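LasR-specific antiactivator QslA domain-containing protein (Pseudomonas aeruginosa, PDB 4NG2) probably acts as an antiactivator of quorum sensing that binds the transcription factor LasR and blocks its activity. Local coordinates at residues Pro53-Asp56 and Lys57-Gln61. Numbering follows the deposited sequence.
Sequences PAID and KGVRQ
Val59 sits one turn after Ile55 on the same helix, and the two side chains meet on one flank. From CB outward, Val59 first rests against backbone oxygens of the preceding turn. Its CB lies 3.7 Å from Asp56 O. CG2 reaches further back and comes within 3.5 Å of Ile55 O. This follows from the first torsion: CG2 is anti to the carbonyl carbon and beside the backbone N, while CG1 is anti to that N (chi1 176°). The same methyl faces the branch methyl of Ile55, with CG2 of Val59 4.4 Å from CG2 of Ile55, a loose apolar contact. The backbone joins the same two residues: Val59 N donates to Ile55 O at 2.9 Å.

The backbone here is alpha-helical: each amide N from Lys57 to Gln61 donates to the carbonyl O four residues earlier. Lys57 N binds Pro53 O at 2.8 Å, Gly58 N binds Ala54 O, and Arg60 N binds Asp56 O. These residues belong to helix 52-66, which packs on helix 88-107 within the QslA family region. Ala54 touches Gln90 and Ala93 there, and Val59 touches Ala97. Ile55 instead meets Val32 and Ile34 of strand 31-34.

Lys57 takes another direction. Its CB is 3.7 Å from Pro53 O, and the chain then leads away from the preceding turn, bending at chi3 (-59°). Its side chain touches Ser84 and Leu85 in a loop. Arg60 rests its CB 3.5 Å from Asp56 O, and its chain also leads away from the preceding turn; Arg60 is exposed.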
loop_
_atom_site.group_PDB
_atom_site.type_symbol
_atom_site.label_atom_id
_atom_site.label_comp_id
_atom_site.label_asym_id
_atom_site.label_seq_id
_atom_site.Cartn_x
_atom_site.Cartn_y
_atom_site.Cartn_z
ATOM N N PRO E 53 -13.922 7.651 -14.363
ATOM C CA PRO E 53 -13.516 8.999 -14.794
ATOM C C PRO E 53 -12.318 9.519 -14.013
ATOM O O PRO E 53 -11.361 9.959 -14.642
ATOM C CB PRO E 53 -14.740 9.865 -14.509
ATOM C CG PRO E 53 -15.913 8.887 -14.398
ATOM C CD PRO E 53 -15.305 7.619 -13.845
ATOM N N ALA E 54 -12.342 9.473 -12.682
ATOM C CA ALA E 54 -11.141 9.863 -11.946
ATOM C C ALA E 54 -9.956 9.066 -12.462
ATOM O O ALA E 54 -8.889 9.608 -12.671
ATOM C CB ALA E 54 -11.314 9.682 -10.447
ATOM N N ILE E 55 -10.134 7.776 -12.706
ATOM C CA ILE E 55 -9.009 6.984 -13.213
ATOM C C ILE E 55 -8.491 7.591 -14.524
ATOM O O ILE E 55 -7.304 7.947 -14.639
ATOM C CB ILE E 55 -9.359 5.461 -13.357
ATOM C CG1 ILE E 55 -9.550 4.820 -11.975
ATOM C CG2 ILE E 55 -8.267 4.703 -14.122
ATOM C CD1 ILE E 55 -8.255 4.502 -11.270
ATOM N N ASP E 56 -9.374 7.752 -15.501
ATOM C CA ASP E 56 -8.943 8.352 -16.770
ATOM C C ASP E 56 -8.345 9.758 -16.652
ATOM O O ASP E 56 -7.451 10.106 -17.417
ATOM C CB ASP E 56 -10.055 8.315 -17.817
ATOM C CG ASP E 56 -10.425 6.888 -18.227
ATOM O OD1 ASP E 56 -9.506 6.037 -18.400
ATOM O OD2 ASP E 56 -11.644 6.627 -18.377
ATOM N N LYS E 57 -8.804 10.564 -15.700
ATOM C CA LYS E 57 -8.218 11.891 -15.552
ATOM C C LYS E 57 -6.771 11.762 -15.126
ATOM O O LYS E 57 -5.908 12.509 -15.570
ATOM C CB LYS E 57 -8.998 12.781 -14.572
ATOM C CG LYS E 57 -8.553 14.264 -14.609
ATOM C CD LYS E 57 -9.294 15.137 -13.583
ATOM C CE LYS E 57 -10.816 15.129 -13.795
ATOM N NZ LYS E 57 -11.512 16.175 -12.976
ATOM N N GLY E 58 -6.503 10.797 -14.264
ATOM C CA GLY E 58 -5.132 10.523 -13.877
ATOM C C GLY E 58 -4.295 9.914 -14.993
ATOM O O GLY E 58 -3.091 10.158 -15.058
ATOM N N VAL E 59 -4.899 9.097 -15.855
ATOM C CA VAL E 59 -4.149 8.539 -16.981
ATOM C C VAL E 59 -3.805 9.648 -17.980
ATOM O O VAL E 59 -2.631 9.886 -18.272
ATOM C CB VAL E 59 -4.897 7.394 -17.692
ATOM C CG1 VAL E 59 -4.103 6.932 -18.906
ATOM C CG2 VAL E 59 -5.114 6.233 -16.743
ATOM N N ARG E 60 -4.823 10.349 -18.475
ATOM C CA ARG E 60 -4.587 11.454 -19.401
ATOM C C ARG E 60 -3.637 12.501 -18.832
ATOM O O ARG E 60 -2.720 12.959 -19.514
ATOM C CB ARG E 60 -5.899 12.126 -19.838
ATOM C CG ARG E 60 -5.672 13.256 -20.851
ATOM C CD ARG E 60 -6.973 13.860 -21.357
ATOM N NE ARG E 60 -7.669 12.989 -22.310
ATOM C CZ ARG E 60 -8.938 13.149 -22.690
ATOM N NH1 ARG E 60 -9.668 14.145 -22.199
ATOM N NH2 ARG E 60 -9.481 12.311 -23.561
ATOM N N GLN E 61 -3.861 12.892 -17.586
ATOM C CA GLN E 61 -3.011 13.897 -16.977
ATOM C C GLN E 61 -1.550 13.531 -17.106
ATOM O O GLN E 61 -0.720 14.386 -17.357
ATOM C CB GLN E 61 -3.332 14.079 -15.498
ATOM C CG GLN E 61 -2.563 15.223 -14.919
ATOM C CD GLN E 61 -2.763 16.459 -15.758
ATOM O OE1 GLN E 61 -3.734 17.210 -15.571
ATOM N NE2 GLN E 61 -1.865 16.664 -16.723
#